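Local coordinates for type IV pilus secretin PilQ family protein (Vibrio cholerae, PDB 6W6M) that probably forms the gated outer-membrane channel through which the type IV competence pilus passes during natural transformation, at residues 514-528 with 554-568. Sequence-based numbering, arbitrary orientation.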
loop_
_atom_site.group_PDB
_atom_site.type_symbol
_atom_site.label_atom_id
_atom_site.label_comp_id
_atom_site.label_asym_id
_atom_site.label_seq_id
_atom_site.Cartn_x
_atom_site.Cartn_y
_atom_site.Cartn_z
ATOM N N ASN A 514 47.582 -38.105 -11.538
ATOM C CA ASN A 514 47.843 -37.748 -10.148
ATOM C C ASN A 514 48.809 -36.584 -9.997
ATOM O O ASN A 514 48.442 -35.572 -9.398
ATOM C CB ASN A 514 48.380 -38.947 -9.372
ATOM C CG ASN A 514 48.393 -38.716 -7.871
ATOM O OD1 ASN A 514 47.562 -38.001 -7.334
ATOM N ND2 ASN A 514 49.343 -39.322 -7.194
ATOM N N GLY A 515 50.020 -36.676 -10.525
ATOM C CA GLY A 515 50.991 -35.651 -10.201
ATOM C C GLY A 515 51.582 -34.879 -11.363
ATOM O O GLY A 515 52.771 -34.560 -11.337
ATOM N N GLU A 516 50.788 -34.564 -12.381
ATOM C CA GLU A 516 51.284 -33.816 -13.527
ATOM C C GLU A 516 50.394 -32.626 -13.849
ATOM O O GLU A 516 49.316 -32.462 -13.275
ATOM C CB GLU A 516 51.419 -34.702 -14.751
ATOM C CG GLU A 516 50.144 -35.290 -15.261
ATOM C CD GLU A 516 50.412 -36.245 -16.399
ATOM O OE1 GLU A 516 51.512 -36.170 -16.980
ATOM O OE2 GLU A 516 49.529 -37.062 -16.724
ATOM N N THR A 517 50.872 -31.788 -14.765
ATOM C CA THR A 517 50.224 -30.532 -15.096
ATOM C C THR A 517 49.455 -30.633 -16.409
ATOM O O THR A 517 49.830 -31.365 -17.324
ATOM C CB THR A 517 51.246 -29.402 -15.207
ATOM O OG1 THR A 517 50.561 -28.156 -15.323
ATOM C CG2 THR A 517 52.122 -29.578 -16.415
ATOM N N VAL A 518 48.369 -29.872 -16.493
ATOM C CA VAL A 518 47.616 -29.693 -17.727
ATOM C C VAL A 518 47.376 -28.204 -17.904
ATOM O O VAL A 518 47.331 -27.464 -16.921
ATOM C CB VAL A 518 46.277 -30.458 -17.726
ATOM C CG1 VAL A 518 46.514 -31.933 -17.658
ATOM C CG2 VAL A 518 45.403 -30.022 -16.590
ATOM N N VAL A 519 47.252 -27.760 -19.147
ATOM C CA VAL A 519 46.872 -26.378 -19.414
ATOM C C VAL A 519 45.361 -26.316 -19.606
ATOM O O VAL A 519 44.797 -27.035 -20.431
ATOM C CB VAL A 519 47.635 -25.808 -20.621
ATOM C CG1 VAL A 519 47.299 -26.558 -21.875
ATOM C CG2 VAL A 519 47.391 -24.318 -20.779
ATOM N N LEU A 520 44.701 -25.483 -18.807
ATOM C CA LEU A 520 43.248 -25.399 -18.833
ATOM C C LEU A 520 42.767 -24.529 -19.979
ATOM O O LEU A 520 41.742 -24.813 -20.595
ATOM C CB LEU A 520 42.726 -24.845 -17.511
ATOM C CG LEU A 520 42.930 -25.657 -16.243
ATOM C CD1 LEU A 520 42.471 -24.858 -15.052
ATOM C CD2 LEU A 520 42.166 -26.944 -16.338
ATOM N N GLY A 521 43.467 -23.434 -20.245
ATOM C CA GLY A 521 43.106 -22.548 -21.325
ATOM C C GLY A 521 44.113 -21.431 -21.458
ATOM O O GLY A 521 45.067 -21.321 -20.684
ATOM N N GLY A 522 43.881 -20.596 -22.457
ATOM C CA GLY A 522 44.735 -19.452 -22.691
ATOM C C GLY A 522 44.106 -18.540 -23.709
ATOM O O GLY A 522 43.106 -18.874 -24.339
ATOM N N ILE A 523 44.708 -17.368 -23.853
ATOM C CA ILE A 523 44.275 -16.395 -24.851
ATOM C C ILE A 523 45.507 -15.822 -25.528
ATOM O O ILE A 523 46.484 -15.478 -24.863
ATOM C CB ILE A 523 43.410 -15.271 -24.245
ATOM C CG1 ILE A 523 42.088 -15.820 -23.731
ATOM C CG2 ILE A 523 43.115 -14.207 -25.276
ATOM C CD1 ILE A 523 41.305 -14.864 -22.905
ATOM N N PHE A 524 45.465 -15.720 -26.848
ATOM C CA PHE A 524 46.555 -15.180 -27.645
ATOM C C PHE A 524 46.055 -13.974 -28.422
ATOM O O PHE A 524 44.948 -14.001 -28.953
ATOM C CB PHE A 524 47.097 -16.243 -28.596
ATOM C CG PHE A 524 48.178 -15.755 -29.508
ATOM C CD1 PHE A 524 49.479 -15.637 -29.057
ATOM C CD2 PHE A 524 47.900 -15.422 -30.825
ATOM C CE1 PHE A 524 50.471 -15.183 -29.892
ATOM C CE2 PHE A 524 48.889 -14.966 -31.657
ATOM C CZ PHE A 524 50.175 -14.848 -31.191
ATOM N N GLN A 525 46.853 -12.911 -28.490
ATOM C CA GLN A 525 46.457 -11.738 -29.258
ATOM C C GLN A 525 47.640 -11.154 -30.014
ATOM O O GLN A 525 48.775 -11.191 -29.543
ATOM C CB GLN A 525 45.864 -10.650 -28.378
ATOM C CG GLN A 525 44.559 -11.012 -27.760
ATOM C CD GLN A 525 44.055 -9.945 -26.852
ATOM O OE1 GLN A 525 42.860 -9.836 -26.623
ATOM N NE2 GLN A 525 44.957 -9.137 -26.329
ATOM N N HIS A 526 47.345 -10.562 -31.166
ATOM C CA HIS A 526 48.351 -9.932 -32.003
ATOM C C HIS A 526 47.718 -8.760 -32.738
ATOM O O HIS A 526 46.540 -8.806 -33.076
ATOM C CB HIS A 526 48.929 -10.941 -32.983
ATOM C CG HIS A 526 50.005 -10.386 -33.849
ATOM N ND1 HIS A 526 51.188 -9.898 -33.345
ATOM C CD2 HIS A 526 50.085 -10.252 -35.190
ATOM C CE1 HIS A 526 51.948 -9.483 -34.339
ATOM N NE2 HIS A 526 51.301 -9.686 -35.469
ATOM N N SER A 527 48.489 -7.700 -32.977
ATOM C CA SER A 527 47.934 -6.577 -33.730
ATOM C C SER A 527 49.035 -5.784 -34.421
ATOM O O SER A 527 50.150 -5.697 -33.913
ATOM C CB SER A 527 47.118 -5.650 -32.831
ATOM O OG SER A 527 47.934 -5.051 -31.854
ATOM N N ILE A 528 48.700 -5.196 -35.573
ATOM C CA ILE A 528 49.634 -4.449 -36.411
ATOM C C ILE A 528 48.914 -3.262 -37.032
ATOM O O ILE A 528 47.843 -3.426 -37.617
ATOM C CB ILE A 528 50.229 -5.335 -37.524
ATOM C CG1 ILE A 528 51.106 -6.432 -36.942
ATOM C CG2 ILE A 528 51.069 -4.522 -38.454
ATOM C CD1 ILE A 528 51.499 -7.475 -37.943
ATOM N N GLN A 554 53.019 0.484 -35.737
ATOM C CA GLN A 554 52.887 -0.026 -34.380
ATOM C C GLN A 554 52.571 -1.514 -34.397
ATOM O O GLN A 554 51.960 -2.016 -35.337
ATOM C CB GLN A 554 51.803 0.731 -33.627
ATOM C CG GLN A 554 51.703 0.364 -32.189
ATOM C CD GLN A 554 50.745 1.248 -31.459
ATOM O OE1 GLN A 554 50.219 2.203 -32.021
ATOM N NE2 GLN A 554 50.487 0.925 -30.201
ATOM N N MET A 555 53.085 -2.271 -33.423
ATOM C CA MET A 555 52.833 -3.710 -33.317
ATOM C C MET A 555 52.751 -4.168 -31.855
ATOM O O MET A 555 53.561 -3.753 -31.032
ATOM C CB MET A 555 53.924 -4.497 -34.045
ATOM C CG MET A 555 53.794 -6.004 -33.905
ATOM S SD MET A 555 55.039 -6.943 -34.804
ATOM C CE MET A 555 56.491 -6.649 -33.799
ATOM N N GLY A 556 51.777 -5.019 -31.533
ATOM C CA GLY A 556 51.613 -5.523 -30.177
ATOM C C GLY A 556 51.351 -7.010 -30.159
ATOM O O GLY A 556 50.813 -7.573 -31.114
ATOM N N LYS A 557 51.723 -7.650 -29.052
ATOM C CA LYS A 557 51.513 -9.084 -28.906
ATOM C C LYS A 557 51.313 -9.448 -27.443
ATOM O O LYS A 557 52.018 -8.936 -26.572
ATOM C CB LYS A 557 52.687 -9.870 -29.474
ATOM C CG LYS A 557 52.729 -11.289 -29.007
ATOM C CD LYS A 557 53.858 -12.050 -29.643
ATOM C CE LYS A 557 53.595 -12.275 -31.106
ATOM N NZ LYS A 557 54.569 -13.235 -31.669
ATOM N N SER A 558 50.370 -10.350 -27.178
ATOM C CA SER A 558 50.037 -10.704 -25.805
ATOM C C SER A 558 49.691 -12.181 -25.708
ATOM O O SER A 558 49.154 -12.768 -26.649
ATOM C CB SER A 558 48.870 -9.865 -25.291
ATOM O OG SER A 558 48.526 -10.244 -23.981
ATOM N N GLU A 559 49.980 -12.775 -24.552
ATOM C CA GLU A 559 49.712 -14.195 -24.370
ATOM C C GLU A 559 49.440 -14.518 -22.909
ATOM O O GLU A 559 50.164 -14.061 -22.025
ATOM C CB GLU A 559 50.883 -15.023 -24.873
ATOM C CG GLU A 559 50.668 -16.493 -24.791
ATOM C CD GLU A 559 51.838 -17.248 -25.345
ATOM O OE1 GLU A 559 52.816 -16.587 -25.750
ATOM O OE2 GLU A 559 51.790 -18.496 -25.378
ATOM N N LEU A 560 48.376 -15.289 -22.676
ATOM C CA LEU A 560 47.975 -15.691 -21.305
ATOM C C LEU A 560 47.771 -17.207 -21.274
ATOM O O LEU A 560 47.220 -17.750 -22.245
ATOM C CB LEU A 560 46.684 -14.956 -20.932
ATOM C CG LEU A 560 45.831 -15.631 -19.860
ATOM C CD1 LEU A 560 46.271 -15.203 -18.471
ATOM C CD2 LEU A 560 44.358 -15.327 -20.069
ATOM N N LEU A 561 48.229 -17.852 -20.201
ATOM C CA LEU A 561 48.092 -19.295 -20.021
ATOM C C LEU A 561 47.732 -19.626 -18.580
ATOM O O LEU A 561 48.174 -18.950 -17.648
ATOM C CB LEU A 561 49.376 -20.037 -20.389
ATOM C CG LEU A 561 49.834 -19.997 -21.844
ATOM C CD1 LEU A 561 51.172 -20.650 -21.978
ATOM C CD2 LEU A 561 48.841 -20.689 -22.737
ATOM N N ILE A 562 46.943 -20.689 -18.395
ATOM C CA ILE A 562 46.565 -21.155 -17.062
ATOM C C ILE A 562 46.866 -22.643 -16.931
ATOM O O ILE A 562 46.416 -23.443 -17.752
ATOM C CB ILE A 562 45.081 -20.870 -16.769
ATOM C CG1 ILE A 562 44.839 -19.363 -16.698
ATOM C CG2 ILE A 562 44.668 -21.515 -15.473
ATOM C CD1 ILE A 562 43.409 -18.961 -16.676
ATOM N N PHE A 563 47.630 -23.013 -15.903
ATOM C CA PHE A 563 48.004 -24.390 -15.602
ATOM C C PHE A 563 47.412 -24.828 -14.269
ATOM O O PHE A 563 47.127 -24.007 -13.400
ATOM C CB PHE A 563 49.524 -24.578 -15.505
ATOM C CG PHE A 563 50.280 -24.156 -16.712
ATOM C CD1 PHE A 563 50.694 -22.852 -16.863
ATOM C CD2 PHE A 563 50.621 -25.069 -17.680
ATOM C CE1 PHE A 563 51.405 -22.464 -17.966
ATOM C CE2 PHE A 563 51.331 -24.682 -18.785
ATOM C CZ PHE A 563 51.723 -23.377 -18.926
ATOM N N VAL A 564 47.290 -26.142 -14.086
ATOM C CA VAL A 564 46.889 -26.709 -12.805
ATOM C C VAL A 564 47.595 -28.041 -12.618
ATOM O O VAL A 564 47.858 -28.764 -13.579
ATOM C CB VAL A 564 45.354 -26.860 -12.691
ATOM C CG1 VAL A 564 44.814 -27.815 -13.713
ATOM C CG2 VAL A 564 44.976 -27.319 -11.316
ATOM N N THR A 565 47.926 -28.357 -11.368
ATOM C CA THR A 565 48.568 -29.624 -11.032
ATOM C C THR A 565 48.151 -30.117 -9.650
ATOM O O THR A 565 48.469 -29.485 -8.641
ATOM C CB THR A 565 50.092 -29.503 -11.119
ATOM O OG1 THR A 565 50.704 -30.677 -10.584
ATOM C CG2 THR A 565 50.586 -28.302 -10.375
ATOM N N PRO A 566 47.432 -31.228 -9.567
ATOM C CA PRO A 566 47.047 -31.787 -8.272
ATOM C C PRO A 566 48.040 -32.841 -7.790
ATOM O O PRO A 566 48.982 -33.208 -8.485
ATOM C CB PRO A 566 45.689 -32.413 -8.578
ATOM C CG PRO A 566 45.831 -32.871 -9.962
ATOM C CD PRO A 566 46.754 -31.919 -10.670
ATOM N N LYS A 567 47.863 -33.254 -6.536
ATOM C CA LYS A 567 48.733 -34.235 -5.887
ATOM C C LYS A 567 48.069 -34.804 -4.637
ATOM O O LYS A 567 47.491 -34.065 -3.846
ATOM C CB LYS A 567 50.061 -33.585 -5.485
ATOM C CG LYS A 567 51.154 -34.566 -5.103
ATOM C CD LYS A 567 51.489 -35.489 -6.261
ATOM C CE LYS A 567 52.642 -36.416 -5.914
ATOM N NZ LYS A 567 52.935 -37.367 -7.021
ATOM N N VAL A 568 48.162 -36.116 -4.456
ATOM C CA VAL A 568 47.577 -36.780 -3.296
ATOM C C VAL A 568 48.640 -36.865 -2.216
ATOM O O VAL A 568 49.738 -37.376 -2.455
ATOM C CB VAL A 568 47.036 -38.171 -3.647
ATOM C CG1 VAL A 568 46.554 -38.869 -2.403
ATOM C CG2 VAL A 568 45.911 -38.059 -4.647
#
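Val564 O takes two donors from segment 514-528: Val518 N at 3.2 Å, nearly in line with the carbonyl, and Thr517 OG1 at 3.3 Å, above the carbonyl plane. Thr517 owes this second grip to a hydroxyl anti to its own backbone N (chi1 -171°). Beside it, Val518 CG2 and Val564 CG1 lie side by side 3.7 Å apart, and CG of Leu520 rests on that same Val564 CG1 at 3.8 Å. The register slips by one residue here, as in a beta bulge: Leu520 N bonds Ile562 O at 2.9 Å, whereas Ile562 N reaches on to Gly521 O. Beyond the bulge the antiparallel ladder is regular, with paired backbone bonds at Ile523–Leu560, Gln525–Ser558 and Ser527–Gly556. Such long antiparallel hairpins build the secretin barrel, and strand 518-528 also pairs with a strand of a neighbouring subunit, carrying the sheet across the interface. Along one face Met555 SD sits at the edge of the His526 ring, 5.1 Å from its centroid. On the other, Ile523 CD1 meets Leu560 CD2 at 4.2 Å; Leu560 and Ile562 also pack on Ile327. Leu520, which points toward the other strand, also touches Val510 and Leu480.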